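Local atomic coordinates of YbbR family protein (PDB entry 3LYW), a protein that is of unknown function but belongs to the YbbR family, represented here by one all-beta piece of a longer chain. Residues G55-V61 with R77-L83; L7-N13 with F44-S50. One frame throughout, in Å; residues are numbered along the deposited sequence.

Interaction 1: G55-V61 with R77-L83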
# COMPACT_ATOMS: atom_id res chain seq x y z
N GLY A 55 -3.80 8.63 -16.74
CA GLY A 55 -5.17 8.95 -16.37
C GLY A 55 -5.43 8.63 -14.91
O GLY A 55 -4.49 8.36 -14.16
N GLU A 56 -6.70 8.64 -14.51
CA GLU A 56 -7.05 8.37 -13.13
C GLU A 56 -7.66 6.99 -13.01
O GLU A 56 -8.59 6.66 -13.74
CB GLU A 56 -8.05 9.43 -12.62
CG GLU A 56 -8.30 9.37 -11.11
CD GLU A 56 -9.11 10.55 -10.60
OE1 GLU A 56 -10.33 10.59 -10.84
OE2 GLU A 56 -8.51 11.45 -9.96
N HIS A 57 -7.12 6.18 -12.10
CA HIS A 57 -7.60 4.82 -11.89
C HIS A 57 -7.64 4.50 -10.40
O HIS A 57 -6.99 5.17 -9.58
CB HIS A 57 -6.67 3.81 -12.56
CG HIS A 57 -6.25 4.20 -13.94
ND1 HIS A 57 -7.13 4.32 -14.98
CD2 HIS A 57 -5.03 4.54 -14.43
CE1 HIS A 57 -6.48 4.71 -16.06
NE2 HIS A 57 -5.21 4.86 -15.75
N ASP A 58 -8.40 3.47 -10.05
CA ASP A 58 -8.49 3.02 -8.65
C ASP A 58 -7.62 1.78 -8.48
O ASP A 58 -7.58 0.93 -9.38
CB ASP A 58 -9.92 2.66 -8.28
CG ASP A 58 -10.89 3.78 -8.57
OD1 ASP A 58 -10.57 4.93 -8.21
OD2 ASP A 58 -11.96 3.51 -9.15
N TYR A 59 -6.94 1.69 -7.34
CA TYR A 59 -6.08 0.55 -7.08
C TYR A 59 -6.37 -0.03 -5.71
O TYR A 59 -6.61 0.71 -4.75
CB TYR A 59 -4.61 0.98 -7.17
CG TYR A 59 -4.22 1.51 -8.54
CD1 TYR A 59 -3.86 0.64 -9.57
CD2 TYR A 59 -4.21 2.88 -8.80
CE1 TYR A 59 -3.51 1.12 -10.83
CE2 TYR A 59 -3.87 3.37 -10.06
CZ TYR A 59 -3.52 2.49 -11.07
OH TYR A 59 -3.16 2.97 -12.30
N GLU A 60 -6.37 -1.35 -5.63
CA GLU A 60 -6.61 -2.05 -4.38
C GLU A 60 -5.36 -1.97 -3.51
O GLU A 60 -4.26 -2.28 -3.96
CB GLU A 60 -6.92 -3.51 -4.66
CG GLU A 60 -7.25 -4.31 -3.42
CD GLU A 60 -7.18 -5.81 -3.68
OE1 GLU A 60 -7.65 -6.26 -4.75
OE2 GLU A 60 -6.65 -6.54 -2.81
N VAL A 61 -5.54 -1.58 -2.26
CA VAL A 61 -4.42 -1.48 -1.34
C VAL A 61 -4.12 -2.86 -0.78
O VAL A 61 -5.02 -3.58 -0.36
CB VAL A 61 -4.74 -0.52 -0.16
CG1 VAL A 61 -3.51 -0.40 0.77
CG2 VAL A 61 -5.15 0.83 -0.69
N ARG A 77 -9.23 0.75 1.62
CA ARG A 77 -9.07 -0.47 0.85
C ARG A 77 -8.71 -0.16 -0.60
O ARG A 77 -7.96 -0.90 -1.24
CB ARG A 77 -10.35 -1.31 0.90
CG ARG A 77 -10.76 -1.73 2.30
CD ARG A 77 -12.27 -1.76 2.45
NE ARG A 77 -12.68 -2.22 3.77
CZ ARG A 77 -12.54 -1.51 4.89
NH1 ARG A 77 -12.00 -0.30 4.84
NH2 ARG A 77 -12.95 -2.00 6.05
N VAL A 78 -9.24 0.95 -1.12
CA VAL A 78 -8.97 1.36 -2.49
C VAL A 78 -8.50 2.81 -2.54
O VAL A 78 -8.98 3.66 -1.79
CB VAL A 78 -10.22 1.20 -3.38
CG1 VAL A 78 -9.92 1.68 -4.79
CG2 VAL A 78 -10.67 -0.25 -3.39
N VAL A 79 -7.57 3.09 -3.45
CA VAL A 79 -7.04 4.44 -3.60
C VAL A 79 -7.07 4.88 -5.06
O VAL A 79 -6.71 4.12 -5.96
CB VAL A 79 -5.59 4.54 -3.08
CG1 VAL A 79 -5.55 4.27 -1.58
CG2 VAL A 79 -4.69 3.57 -3.83
N THR A 80 -7.50 6.12 -5.29
CA THR A 80 -7.58 6.67 -6.64
C THR A 80 -6.29 7.45 -6.90
O THR A 80 -5.91 8.33 -6.14
CB THR A 80 -8.79 7.61 -6.76
OG1 THR A 80 -9.99 6.90 -6.45
CG2 THR A 80 -8.87 8.18 -8.17
N LEU A 81 -5.62 7.14 -8.01
CA LEU A 81 -4.37 7.80 -8.35
C LEU A 81 -4.37 8.25 -9.82
O LEU A 81 -5.04 7.66 -10.66
CB LEU A 81 -3.20 6.85 -8.14
CG LEU A 81 -3.01 6.26 -6.74
CD1 LEU A 81 -1.85 5.26 -6.77
CD2 LEU A 81 -2.75 7.36 -5.74
N GLN A 82 -3.60 9.29 -10.11
CA GLN A 82 -3.48 9.77 -11.48
C GLN A 82 -2.08 9.50 -11.98
O GLN A 82 -1.09 9.76 -11.27
CB GLN A 82 -3.79 11.26 -11.55
CG GLN A 82 -5.15 11.64 -11.02
CD GLN A 82 -5.48 13.09 -11.28
OE1 GLN A 82 -4.59 13.94 -11.36
NE2 GLN A 82 -6.77 13.38 -11.41
N LEU A 83 -1.99 8.98 -13.21
CA LEU A 83 -0.70 8.68 -13.83
C LEU A 83 -0.56 9.55 -15.07
O LEU A 83 -1.51 9.74 -15.81
CB LEU A 83 -0.63 7.21 -14.26
CG LEU A 83 -0.09 6.13 -13.33
CD1 LEU A 83 -0.38 4.76 -13.94
CD2 LEU A 83 1.39 6.32 -13.09
O HOH W 1 -7.70 -3.43 0.19
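Tyr59 lies across Leu81 and Leu83 on the inner face of a beta hairpin. The hairpin is made by strands 55-63 and 69-85, and these segments run antiparallel at 151°. Hydrogen-bonded pairs Gly55-Leu83, His57-Leu81 and Tyr59-Val79 hold the backbones together. The Tyr59 side chain crosses both leucines at about a right angle. Tyr59 CD2 meets Leu81 CD1 at 3.9 Å, and Tyr59 OH lies 3.7 Å from Leu83 CD1. The ring leans along the strand because CG stands anti to the carbonyl carbon (chi1 -61°). The hydroxyl end is hydrogen-bonded to Ser52. Further along, Val61 CG2 packs on Val79 CG1 at 3.6 Å, again crosswise. Val47 of strand 44-48 touches Tyr59, Val79 and Leu81 on this same face.

The other face carries Glu56, Asp58, Thr80 and Gln82 and is largely exposed. The Glu56 chain is extended and slants across Thr80 and Gln82. Gln82 NE2 donates to Glu56 OE2 at 3.0 Å, from above the carboxylate plane. That bond is bent, with an angle of 143° at the hydrogen. A leucine in place of Gln82 would probably leave Glu56 OE2 without this donor and its carboxylate freer to turn. The backbone N of Gln82 is hydrogen-bonded to Thr22 OG1, beyond the hairpin. At the 61/77 end one water donates to both Val61 O and Arg77 O. Asp58 and Thr80 lie side by side and point the same way, and Thr80 OG1 donates to Asp58 OD1 at 2.7 Å, nearly in line with the carboxylate C-O bond.

Interaction 2: L7-N13 with F44-S50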
# COMPACT_ATOMS: atom_id res chain seq x y z
N LEU A 7 0.82 2.30 8.09
CA LEU A 7 1.91 2.11 7.14
C LEU A 7 1.85 3.12 6.01
O LEU A 7 0.77 3.63 5.66
CB LEU A 7 1.81 0.71 6.53
CG LEU A 7 1.64 -0.43 7.53
CD1 LEU A 7 1.36 -1.72 6.77
CD2 LEU A 7 2.86 -0.56 8.42
N SER A 8 3.01 3.43 5.44
CA SER A 8 3.04 4.36 4.32
C SER A 8 2.72 3.51 3.09
O SER A 8 2.98 2.30 3.06
CB SER A 8 4.42 5.01 4.20
OG SER A 8 5.43 4.03 4.14
N LEU A 9 2.14 4.14 2.07
CA LEU A 9 1.77 3.44 0.85
C LEU A 9 2.83 3.60 -0.23
O LEU A 9 3.30 4.70 -0.50
CB LEU A 9 0.42 3.97 0.34
CG LEU A 9 -0.21 3.24 -0.85
CD1 LEU A 9 -0.39 1.77 -0.53
CD2 LEU A 9 -1.55 3.88 -1.19
N ILE A 10 3.20 2.47 -0.84
CA ILE A 10 4.22 2.44 -1.88
C ILE A 10 3.66 1.93 -3.20
O ILE A 10 2.82 1.02 -3.22
CB ILE A 10 5.38 1.52 -1.47
CG1 ILE A 10 6.08 2.11 -0.24
CG2 ILE A 10 6.36 1.35 -2.62
CD1 ILE A 10 6.49 3.56 -0.42
N ALA A 11 4.10 2.52 -4.30
CA ALA A 11 3.62 2.08 -5.59
C ALA A 11 4.61 1.10 -6.21
O ALA A 11 5.80 1.36 -6.21
CB ALA A 11 3.42 3.26 -6.51
N LYS A 12 4.12 -0.02 -6.71
CA LYS A 12 4.99 -1.00 -7.36
C LYS A 12 4.69 -1.06 -8.86
O LYS A 12 3.57 -0.79 -9.30
CB LYS A 12 4.79 -2.38 -6.74
CG LYS A 12 5.04 -2.44 -5.25
CD LYS A 12 6.51 -2.27 -4.90
CE LYS A 12 6.74 -2.49 -3.40
NZ LYS A 12 8.16 -2.32 -3.00
N ASN A 13 5.70 -1.40 -9.64
CA ASN A 13 5.59 -1.51 -11.08
C ASN A 13 5.03 -0.28 -11.78
O ASN A 13 4.25 -0.41 -12.73
CB ASN A 13 4.77 -2.75 -11.42
CG ASN A 13 5.36 -4.01 -10.81
OD1 ASN A 13 4.74 -4.66 -9.97
ND2 ASN A 13 6.57 -4.35 -11.22
N PHE A 44 5.36 -1.88 4.72
CA PHE A 44 4.65 -1.02 3.78
C PHE A 44 3.40 -1.64 3.18
O PHE A 44 3.26 -2.87 3.12
CB PHE A 44 5.58 -0.62 2.63
CG PHE A 44 6.83 0.08 3.05
CD1 PHE A 44 6.79 1.39 3.51
CD2 PHE A 44 8.05 -0.58 3.00
CE1 PHE A 44 7.96 2.05 3.89
CE2 PHE A 44 9.23 0.07 3.38
CZ PHE A 44 9.18 1.38 3.83
N ALA A 45 2.50 -0.77 2.76
CA ALA A 45 1.28 -1.18 2.09
C ALA A 45 1.65 -0.82 0.67
O ALA A 45 2.54 0.00 0.45
CB ALA A 45 0.11 -0.33 2.56
N TYR A 46 0.99 -1.41 -0.32
CA TYR A 46 1.35 -1.08 -1.69
C TYR A 46 0.19 -1.15 -2.66
O TYR A 46 -0.84 -1.76 -2.38
CB TYR A 46 2.47 -2.01 -2.18
CG TYR A 46 2.03 -3.45 -2.37
CD1 TYR A 46 1.45 -3.88 -3.56
CD2 TYR A 46 2.18 -4.38 -1.34
CE1 TYR A 46 1.02 -5.20 -3.71
CE2 TYR A 46 1.77 -5.69 -1.49
CZ TYR A 46 1.18 -6.09 -2.67
OH TYR A 46 0.76 -7.39 -2.81
N VAL A 47 0.37 -0.47 -3.79
CA VAL A 47 -0.57 -0.51 -4.89
C VAL A 47 0.28 -0.99 -6.07
O VAL A 47 1.44 -0.61 -6.20
CB VAL A 47 -1.18 0.87 -5.19
CG1 VAL A 47 -2.16 1.23 -4.10
CG2 VAL A 47 -0.08 1.94 -5.30
N ASP A 48 -0.30 -1.85 -6.89
CA ASP A 48 0.41 -2.41 -8.03
C ASP A 48 -0.09 -1.74 -9.31
O ASP A 48 -1.21 -1.98 -9.76
CB ASP A 48 0.16 -3.92 -8.09
CG ASP A 48 1.10 -4.63 -9.04
OD1 ASP A 48 1.83 -3.94 -9.78
OD2 ASP A 48 1.11 -5.88 -9.05
N LEU A 49 0.76 -0.90 -9.90
CA LEU A 49 0.40 -0.18 -11.12
C LEU A 49 0.77 -0.93 -12.39
O LEU A 49 0.76 -0.37 -13.48
CB LEU A 49 1.09 1.19 -11.14
CG LEU A 49 0.39 2.31 -10.35
CD1 LEU A 49 -0.02 1.82 -8.99
CD2 LEU A 49 1.33 3.52 -10.20
N SER A 50 1.09 -2.21 -12.25
CA SER A 50 1.47 -3.00 -13.41
C SER A 50 0.49 -2.81 -14.56
O SER A 50 -0.72 -2.90 -14.37
CB SER A 50 1.52 -4.49 -13.05
OG SER A 50 2.53 -4.75 -12.08
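Leu9 reaches over Ala45 and Val47 on the buried side of this strand pair. The CG of Leu9 is turned anti to the backbone N (chi1 -173°), which carries CD1 over the neighbouring backbone, 3.5 Å from Tyr46 N, and turns CD2 toward Val47. Leu9 CD1 rests 3.8 Å from Ala45 CB. Leu9 CD2 meets Val47 CG1 at 4.0 Å, the two side chains crossing at about a right angle. Ala11 continues the apolar row, its CB 3.9 Å from Val47 CG2. Leu49 CD2 also touches Ala11 CB, at 4.2 Å. Val61 and Val79 of the neighbouring hairpin touch Leu9.

Strands 4-12 and 44-48 run parallel within a mixed beta-sheet, and these segments diverge by 31°. Five backbone bonds join them, from Ala45 N to Ser8 O at one end to Leu49 N to Lys12 O at the other. Ile10 and Lys12 each bond through both N and O, as parallel pairing requires.

The opposite face carries Ser8, Ile10, Phe44, Tyr46 and Lys12 and is the solvent side, with fewer side-chain contacts. Ile10 CG1 slants past Phe44 CD1 at 3.9 Å. Ser8 OG stands at the edge of the Phe44 ring, near its plane. Lys12 crosses Tyr46 with only its aliphatic part, CG to Tyr46 CB 4.0 Å. Its chain bends at chi2 (-70°), and the end leads away to a long, weak ion pair with Glu64. At the exposed 13/50 end, Asp48 OD1 accepts from Ser50 N at 3.1 Å, closing an Asx turn. Ser50 OG also donates to OD1, from the same face of the carboxylate plane.

How the interactions relate
The centre of interaction 2 is about 4 Å from the centre of the chain, that of interaction 1 about 11 Å. Each has one face in the core and one at the surface, but interaction 1 has more exposed residues, six against four. Both belong to one mixed sheet, in which strands 44-48 and 55-63 are neighbours. Interaction 2 pairs strands in parallel; interaction 1 closes an antiparallel hairpin. Their apolar faces meet: Val79 CG2 packs against Val47 CG1 at 3.5 Å. The outward faces differ. In interaction 1 polar pairs bond across the strands. In interaction 2 the clear side-chain bonds, Ser50 to Asp48, close a turn at the strand end.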